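Local atomic coordinates of putative polysaccharide binding proteins (DUF1812) (Bacteroides thetaiotaomicron VPI-5482, PDB entry 3GF8), a protein that is of unproven function but, as a lipoprotein of the FimB/Mfa2 family, probably takes part in assembling fimbriae at the bacterial outer membrane. Residues 173-178 against 190-195; 247-252 against 287-292. One frame throughout, in Å; residues are numbered along the deposited sequence. Where two conformers were deposited one is given.

Interaction 1: 173-178 against 190-195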
ATOM      1  N   GLU A 173       7.439  -1.369  15.652  1.00 26.64           N
ATOM      2  CA  GLU A 173       6.732  -0.317  14.981  1.00 31.12           C
ATOM      3  C   GLU A 173       7.300   0.022  13.603  1.00 30.67           C
ATOM      4  O   GLU A 173       8.520   0.035  13.401  1.00 30.22           O
ATOM      5  CB  GLU A 173       6.833   0.985  15.792  1.00 33.47           C
ATOM      6  CG  GLU A 173       6.443   0.922  17.242  1.00 35.18           C
ATOM      7  CD  GLU A 173       6.759   2.249  17.908  1.00 36.51           C
ATOM      8  OE1 GLU A 173       5.958   3.212  17.766  1.00 25.19           O
ATOM      9  OE2 GLU A 173       7.836   2.335  18.533  1.00 36.38           O
ATOM     10  N   ILE A 174       6.395   0.336  12.685  1.00 28.31           N
ATOM     11  CA  ILE A 174       6.713   1.026  11.450  1.00 26.56           C
ATOM     12  C   ILE A 174       6.095   2.414  11.672  1.00 27.00           C
ATOM     13  O   ILE A 174       4.917   2.502  12.050  1.00 29.18           O
ATOM     14  CB  ILE A 174       6.111   0.300  10.223  1.00 26.22           C
ATOM     15  CG1 ILE A 174       6.822  -1.061  10.032  1.00 30.01           C
ATOM     16  CG2 ILE A 174       6.225   1.164   8.980  1.00 16.68           C
ATOM     17  CD1 ILE A 174       6.391  -1.879   8.829  1.00 26.26           C
ATOM     18  N   ILE A 175       6.892   3.471  11.498  1.00 23.49           N
ATOM     19  CA  ILE A 175       6.487   4.847  11.829  1.00 25.10           C
ATOM     20  C   ILE A 175       6.493   5.704  10.570  1.00 23.58           C
ATOM     21  O   ILE A 175       7.480   5.815   9.905  1.00 24.29           O
ATOM     22  CB  ILE A 175       7.395   5.467  12.926  1.00 26.42           C
ATOM     23  CG1 ILE A 175       7.294   4.614  14.196  1.00 25.91           C
ATOM     24  CG2 ILE A 175       7.007   6.964  13.190  1.00 15.29           C
ATOM     25  CD1 ILE A 175       8.382   4.837  15.263  1.00 30.66           C
ATOM     26  N   GLU A 176       5.348   6.249  10.216  1.00 26.16           N
ATOM     27  CA  GLU A 176       5.240   7.091   9.050  1.00 23.69           C
ATOM     28  C   GLU A 176       3.919   7.845   9.109  1.00 25.47           C
ATOM     29  O   GLU A 176       2.976   7.400   9.757  1.00 26.83           O
ATOM     30  CB  GLU A 176       5.315   6.245   7.790  1.00 19.35           C
ATOM     31  CG  GLU A 176       5.476   7.046   6.512  1.00 28.36           C
ATOM     32  CD  GLU A 176       6.617   8.030   6.594  1.00 21.46           C
ATOM     33  OE1 GLU A 176       7.782   7.615   6.462  1.00 29.50           O
ATOM     34  OE2 GLU A 176       6.326   9.219   6.821  1.00 24.42           O
ATOM     35  N   SER A 177       3.871   8.992   8.438  1.00 26.27           N
ATOM     36  CA  SER A 177       2.667   9.797   8.329  1.00 25.78           C
ATOM     37  C   SER A 177       2.103   9.649   6.905  1.00 25.46           C
ATOM     38  O   SER A 177       1.877  10.617   6.178  1.00 28.57           O
ATOM     39  CB  SER A 177       2.990  11.252   8.670  1.00 26.34           C
ATOM     40  OG  SER A 177       3.956  11.746   7.783  1.00 24.03           O
ATOM     41  N   ASN A 178       1.916   8.394   6.525  1.00 25.26           N
ATOM     42  CA  ASN A 178       1.453   8.012   5.205  1.00 24.13           C
ATOM     43  C   ASN A 178      -0.013   7.624   5.187  1.00 22.34           C
ATOM     44  O   ASN A 178      -0.439   6.966   4.265  1.00 24.23           O
ATOM     45  CB  ASN A 178       2.313   6.856   4.629  1.00 22.90           C
ATOM     46  CG  ASN A 178       2.346   5.614   5.510  1.00 20.89           C
ATOM     47  OD1 ASN A 178       1.905   5.612   6.654  1.00 26.82           O
ATOM     48  ND2 ASN A 178       2.895   4.536   4.965  1.00 21.28           N
ATOM     49  N   ASP A 190      -0.402  14.828   7.596  1.00 26.97           N
ATOM     50  CA  ASP A 190      -1.145  13.975   8.530  1.00 26.49           C
ATOM     51  C   ASP A 190      -0.279  13.786   9.751  1.00 25.27           C
ATOM     52  O   ASP A 190       0.891  14.164   9.740  1.00 23.85           O
ATOM     53  CB  ASP A 190      -1.512  12.634   7.869  1.00 22.16           C
ATOM     54  CG  ASP A 190      -2.601  11.849   8.645  1.00 27.02           C
ATOM     55  OD1 ASP A 190      -3.170  12.369   9.626  1.00 29.12           O
ATOM     56  OD2 ASP A 190      -2.876  10.682   8.286  1.00 22.81           O
ATOM     57  N   ASP A 191      -0.862  13.269  10.827  1.00 24.87           N
ATOM     58  CA  ASP A 191      -0.062  12.830  11.966  1.00 23.82           C
ATOM     59  C   ASP A 191       0.801  11.672  11.576  1.00 23.73           C
ATOM     60  O   ASP A 191       0.476  10.953  10.641  1.00 21.86           O
ATOM     61  CB  ASP A 191      -0.968  12.387  13.107  1.00 24.83           C
ATOM     62  CG  ASP A 191      -1.706  13.546  13.722  1.00 25.41           C
ATOM     63  OD1 ASP A 191      -1.035  14.555  14.004  1.00 28.16           O
ATOM     64  OD2 ASP A 191      -2.934  13.470  13.908  1.00 31.13           O
ATOM     65  N   VAL A 192       1.902  11.501  12.320  1.00 26.75           N
ATOM     66  CA  VAL A 192       2.714  10.288  12.251  1.00 24.59           C
ATOM     67  C   VAL A 192       2.042   9.141  13.007  1.00 25.61           C
ATOM     68  O   VAL A 192       1.684   9.277  14.184  1.00 23.15           O
ATOM     69  CB  VAL A 192       4.117  10.537  12.831  1.00 28.19           C
ATOM     70  CG1 VAL A 192       4.986   9.230  12.847  1.00 23.09           C
ATOM     71  CG2 VAL A 192       4.796  11.653  12.040  1.00 24.87           C
ATOM     72  N   LEU A 193       1.907   8.012  12.314  1.00 24.14           N
ATOM     73  CA  LEU A 193       1.287   6.828  12.850  1.00 23.76           C
ATOM     74  C   LEU A 193       2.363   5.778  13.196  1.00 24.55           C
ATOM     75  O   LEU A 193       3.439   5.743  12.572  1.00 25.27           O
ATOM     76  CB  LEU A 193       0.282   6.257  11.838  1.00 20.35           C
ATOM     77  CG  LEU A 193      -0.832   7.173  11.318  1.00 24.51           C
ATOM     78  CD1 LEU A 193      -1.688   6.417  10.310  1.00 17.15           C
ATOM     79  CD2 LEU A 193      -1.690   7.807  12.460  1.00 19.42           C
ATOM     80  N   SER A 194       2.057   4.974  14.223  1.00 23.38           N
ATOM     81  CA  SER A 194       2.829   3.810  14.664  1.00 24.39           C
ATOM     82  C   SER A 194       2.087   2.535  14.248  1.00 24.57           C
ATOM     83  O   SER A 194       1.061   2.177  14.823  1.00 24.95           O
ATOM     84  CB  SER A 194       3.007   3.850  16.189  1.00 25.15           C
ATOM     85  OG  SER A 194       3.795   2.758  16.679  1.00 25.91           O
ATOM     86  N   PHE A 195       2.565   1.891  13.187  1.00 25.05           N
ATOM     87  CA  PHE A 195       1.971   0.643  12.740  1.00 23.60           C
ATOM     88  C   PHE A 195       2.643  -0.452  13.511  1.00 23.72           C
ATOM     89  O   PHE A 195       3.876  -0.505  13.547  1.00 24.00           O
ATOM     90  CB  PHE A 195       2.178   0.427  11.243  1.00 21.07           C
ATOM     91  CG  PHE A 195       1.504   1.466  10.374  1.00 21.01           C
ATOM     92  CD1 PHE A 195       2.124   2.684  10.113  1.00 20.77           C
ATOM     93  CD2 PHE A 195       0.254   1.230   9.807  1.00 18.54           C
ATOM     94  CE1 PHE A 195       1.511   3.631   9.304  1.00 19.37           C
ATOM     95  CE2 PHE A 195      -0.365   2.177   8.992  1.00 20.86           C
ATOM     96  CZ  PHE A 195       0.267   3.379   8.743  1.00 23.28           C
TER
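Ile174 and Phe195 form an antiparallel hydrogen-bonded pair: Ile174 N donates to Phe195 O (2.8 Å), and Phe195 N donates to Ile174 O (2.7 Å). The ladder continues with reciprocal bonds, Glu176 N to Leu193 O (3.1 Å) and Leu193 N to Glu176 O (2.8 Å). Between them lies the non-hydrogen-bonded pair Ile175 and Ser194; there Ile175 CA approaches Leu193 O at 3.3 Å in a CA-H...O contact.

One side-chain hydrogen bond crosses the ladder: Ser194 OG donates to Glu173 OE1 at 2.5 Å, a length that may be slightly underestimated. The serine hydroxyl stands anti to its own nitrogen (chi1 -178°), and is small enough to meet both the extended glutamate and Arg196, which lies near OE1 only as a long, weak ion pair.

Ile174 and Phe195 turn apolar side chains to the buried face, CB of Ile174 lying 4.1 Å from CB of Phe195. The edge of the Phe195 ring faces Ile174 O in its plane. Asn178 OD1, without a hydrogen-bonding partner, lies obliquely 3.3 Å from Phe195 CE1, whereas ND2 binds Arg216 O and Thr214. The buried Glu176 carboxylate takes Ser177 N and an Arg221 salt bridge on OE2, and Thr223 on OE1, which probably offsets its charge.

Within a mixed sheet, 193-195 lies between 115-116 and 170-176, and 170-176 between 193-195 and 224-229; Leu108 and Met212 cover the Ile174 and Phe195 face.

Interaction 2: 247-252 against 287-292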
HETATM    1  N   MSE A 247      18.496   0.110  -1.113  1.00 35.86           N
HETATM    2  CA  MSE A 247      19.810  -0.540  -1.247  0.50 36.35           C
HETATM    3  C   MSE A 247      19.657  -1.888  -1.993  1.00 35.56           C
HETATM    4  O   MSE A 247      20.617  -2.456  -2.457  1.00 32.85           O
HETATM    5  CB  MSE A 247      20.477  -0.809   0.154  0.50 36.85           C
HETATM    6  CG  MSE A 247      20.946   0.433   1.075  0.50 42.02           C
HETATM    7 SE   MSE A 247      21.442  -0.002   3.032  0.38 47.58          SE
HETATM    8  CE  MSE A 247      20.661   1.510   3.988  0.50 20.33           C
ATOM      9  N   THR A 248      18.451  -2.445  -2.059  1.00 35.51           N
ATOM     10  CA  THR A 248      18.343  -3.782  -2.616  1.00 35.80           C
ATOM     11  C   THR A 248      18.282  -3.669  -4.115  1.00 39.63           C
ATOM     12  O   THR A 248      18.377  -2.564  -4.676  1.00 42.52           O
ATOM     13  CB  THR A 248      17.146  -4.559  -2.069  1.00 36.25           C
ATOM     14  OG1 THR A 248      15.933  -3.913  -2.456  1.00 34.26           O
ATOM     15  CG2 THR A 248      17.231  -4.667  -0.540  1.00 28.99           C
ATOM     16  N   ASN A 249      18.108  -4.802  -4.776  1.00 39.51           N
ATOM     17  CA  ASN A 249      18.089  -4.841  -6.248  1.00 39.38           C
ATOM     18  C   ASN A 249      16.701  -4.933  -6.877  1.00 34.09           C
ATOM     19  O   ASN A 249      16.559  -5.388  -8.020  1.00 32.45           O
ATOM     20  CB  ASN A 249      18.931  -6.051  -6.710  1.00 42.03           C
ATOM     21  CG  ASN A 249      18.433  -7.419  -6.107  1.00 53.04           C
ATOM     22  OD1 ASN A 249      17.687  -7.480  -5.094  1.00 50.84           O
ATOM     23  ND2 ASN A 249      18.863  -8.509  -6.742  1.00 60.45           N
ATOM     24  N   ALA A 250      15.666  -4.533  -6.137  1.00 33.61           N
ATOM     25  CA  ALA A 250      14.267  -4.726  -6.602  1.00 31.07           C
ATOM     26  C   ALA A 250      14.068  -6.193  -7.049  1.00 29.03           C
ATOM     27  O   ALA A 250      13.499  -6.505  -8.109  1.00 29.17           O
ATOM     28  CB  ALA A 250      13.936  -3.767  -7.717  1.00 27.17           C
ATOM     29  N   GLU A 251      14.594  -7.083  -6.230  1.00 28.88           N
ATOM     30  CA  GLU A 251      14.431  -8.513  -6.431  1.00 32.01           C
ATOM     31  C   GLU A 251      14.937  -8.964  -7.792  1.00 32.68           C
ATOM     32  O   GLU A 251      14.382  -9.841  -8.419  1.00 33.31           O
ATOM     33  CB  GLU A 251      12.974  -8.919  -6.172  1.00 31.62           C
ATOM     34  CG  GLU A 251      12.566  -8.593  -4.717  1.00 33.39           C
ATOM     35  CD  GLU A 251      11.144  -9.014  -4.388  1.00 33.78           C
ATOM     36  OE1 GLU A 251      10.729 -10.083  -4.887  1.00 32.39           O
ATOM     37  OE2 GLU A 251      10.462  -8.283  -3.625  1.00 28.35           O
ATOM     38  N   GLY A 252      16.013  -8.337  -8.233  1.00 37.20           N
ATOM     39  CA  GLY A 252      16.677  -8.736  -9.462  1.00 38.81           C
ATOM     40  C   GLY A 252      16.112  -8.050 -10.670  1.00 40.09           C
ATOM     41  O   GLY A 252      16.509  -8.351 -11.779  1.00 41.40           O
ATOM     42  N   TRP A 287      16.345 -12.714  -1.325  1.00 20.26           N
ATOM     43  CA  TRP A 287      17.580 -12.062  -1.759  1.00 24.33           C
ATOM     44  C   TRP A 287      18.393 -11.604  -0.587  1.00 25.05           C
ATOM     45  O   TRP A 287      17.909 -10.802   0.192  1.00 24.60           O
ATOM     46  CB  TRP A 287      17.293 -10.857  -2.643  1.00 23.97           C
ATOM     47  CG  TRP A 287      16.603 -11.239  -3.902  1.00 29.99           C
ATOM     48  CD1 TRP A 287      15.263 -11.456  -4.072  1.00 22.82           C
ATOM     49  CD2 TRP A 287      17.222 -11.503  -5.174  1.00 27.86           C
ATOM     50  NE1 TRP A 287      15.005 -11.808  -5.391  1.00 28.19           N
ATOM     51  CE2 TRP A 287      16.189 -11.840  -6.083  1.00 25.07           C
ATOM     52  CE3 TRP A 287      18.548 -11.495  -5.628  1.00 21.42           C
ATOM     53  CZ2 TRP A 287      16.446 -12.181  -7.414  1.00 18.48           C
ATOM     54  CZ3 TRP A 287      18.800 -11.811  -6.951  1.00 25.60           C
ATOM     55  CH2 TRP A 287      17.738 -12.145  -7.839  1.00 21.75           C
ATOM     56  N   VAL A 288      19.633 -12.094  -0.509  1.00 21.58           N
ATOM     57  CA  VAL A 288      20.563 -11.748   0.539  1.00 24.27           C
ATOM     58  C   VAL A 288      21.278 -10.441   0.203  1.00 25.05           C
ATOM     59  O   VAL A 288      21.711 -10.300  -0.911  1.00 25.68           O
ATOM     60  CB  VAL A 288      21.603 -12.856   0.684  1.00 24.23           C
ATOM     61  CG1 VAL A 288      22.514 -12.554   1.837  1.00 28.09           C
ATOM     62  CG2 VAL A 288      20.904 -14.240   0.828  1.00 25.19           C
ATOM     63  N   HIS A 289      21.330  -9.492   1.148  1.00 27.32           N
ATOM     64  CA  HIS A 289      22.067  -8.214   1.040  1.00 27.95           C
ATOM     65  C   HIS A 289      22.877  -7.879   2.310  1.00 30.23           C
ATOM     66  O   HIS A 289      22.312  -7.775   3.413  1.00 32.65           O
ATOM     67  CB  HIS A 289      21.095  -7.068   0.775  1.00 28.02           C
ATOM     68  CG  HIS A 289      20.216  -7.297  -0.413  1.00 36.07           C
ATOM     69  ND1 HIS A 289      20.685  -7.236  -1.709  1.00 36.06           N
ATOM     70  CD2 HIS A 289      18.896  -7.581  -0.503  1.00 44.97           C
ATOM     71  CE1 HIS A 289      19.689  -7.478  -2.543  1.00 36.00           C
ATOM     72  NE2 HIS A 289      18.593  -7.695  -1.836  1.00 38.59           N
ATOM     73  N   ARG A 290      24.198  -7.750   2.155  1.00 30.49           N
ATOM     74  CA  ARG A 290      25.094  -7.243   3.202  1.00 30.33           C
ATOM     75  C   ARG A 290      24.750  -5.776   3.509  1.00 29.53           C
ATOM     76  O   ARG A 290      24.469  -4.999   2.606  1.00 28.42           O
ATOM     77  CB  ARG A 290      26.548  -7.313   2.740  1.00 30.98           C
ATOM     78  CG  ARG A 290      27.617  -6.941   3.811  1.00 36.80           C
ATOM     79  CD  ARG A 290      27.793  -8.110   4.787  1.00 51.01           C
ATOM     80  NE  ARG A 290      28.943  -8.017   5.703  1.00 57.02           N
ATOM     81  CZ  ARG A 290      29.016  -7.241   6.788  1.00 53.58           C
ATOM     82  NH1 ARG A 290      27.997  -6.444   7.109  1.00 44.08           N
ATOM     83  NH2 ARG A 290      30.124  -7.262   7.554  1.00 45.15           N
ATOM     84  N   ILE A 291      24.714  -5.405   4.781  1.00 28.52           N
ATOM     85  CA  ILE A 291      24.459  -4.015   5.108  1.00 28.72           C
ATOM     86  C   ILE A 291      25.810  -3.427   5.402  1.00 27.09           C
ATOM     87  O   ILE A 291      26.562  -3.966   6.200  1.00 23.27           O
ATOM     88  CB  ILE A 291      23.509  -3.833   6.272  1.00 28.62           C
ATOM     89  CG1 ILE A 291      22.169  -4.504   5.958  1.00 30.86           C
ATOM     90  CG2 ILE A 291      23.322  -2.325   6.545  1.00 26.97           C
ATOM     91  CD1 ILE A 291      21.282  -3.692   4.985  1.00 26.63           C
ATOM     92  N   GLN A 292      26.155  -2.360   4.702  1.00 29.57           N
ATOM     93  CA  GLN A 292      27.436  -1.687   4.976  1.00 33.32           C
ATOM     94  C   GLN A 292      27.274  -0.866   6.246  1.00 30.54           C
ATOM     95  O   GLN A 292      26.353  -0.037   6.360  1.00 27.01           O
ATOM     96  CB  GLN A 292      27.881  -0.788   3.808  1.00 35.37           C
ATOM     97  CG  GLN A 292      28.142  -1.522   2.493  1.00 40.02           C
ATOM     98  CD  GLN A 292      29.110  -2.689   2.653  1.00 47.78           C
ATOM     99  OE1 GLN A 292      30.155  -2.551   3.280  1.00 58.32           O
ATOM    100  NE2 GLN A 292      28.763  -3.843   2.086  1.00 53.96           N
TER
HETATM  101  O   HOH W   1      15.913  -8.085  -2.673  1.00 38.89           O
HETATM  102  O   HOH W   2      12.134 -12.324  -5.090  1.00 35.17           O
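Met247, a selenomethionine in this crystal, touches Ile291 at the start of the loop: SE of Met247 lies 4.2 Å from CD1 of Ile291. The flexible selenomethionine side chain meets the branched Ile291 at about a right angle; the contact is loose and holds for the one of two conformers described.

Thr248 follows, resting on a face of the His289 imidazole. Its CB sits 3.9 Å from the ring centroid in a CH-pi contact, and its CG2 reaches His289 CD2. The hydroxyl faces elsewhere, to Leu245 O at the end of the preceding helix, so one small branched residue serves both the ring and the backbone.

Asn249 works between the two aromatic residues. CG is held between the backbone N and the carbonyl carbon (chi1 57°), a position from which the amide splits its duties: ND2 stands over a Trp287 face, 3.2 Å from CE3, with the amide and indole planes 75° apart, while OD1 comes to the edge of the His289 ring, 3.2 Å from CE1. Water 1 links OD1 to His289 NE2, lying 2.8 Å from that nitrogen.

Glu251 lays its backbone over the indole, its CA 3.8 Å from the centroid of the five-membered ring. Its carboxylate is shared: OE1 accepts from water 2, which in turn accepts from Trp287 NE1 at 2.9 Å, while OE2 is gripped by Tyr260, Asn285 and Gln264. Gly252 N stands over the rim of the indole face, and Gly252 CA is 3.9 Å from Trp287 CH2; having no side chain suits glycine both to this closeness and to its phi of 88°.

With no clear direct hydrogen bond across it, the contact rests on CH-pi and face packing and on two bridging waters, and so probably on how well those waters are held.

In the fold
Interactions 1 and 2 do not touch: their centres are about 25 Å apart and their nearest atoms about 14 Å. Along the chain they come in series, 173-178 with 190-195 closing before 247-252 meets 287-292. The first lies inside a sheet, its centre about 13 Å from the centre of the chain, and is partly buried; the second lies at the surface, its centre about 21 Å from that of the chain, where a loop between helices 241-246 and 257-263 meets strand 287-290. One relies on backbone pairing, the other on rings and water. Neither contact can be tied to an identified active site or ligand in this structure.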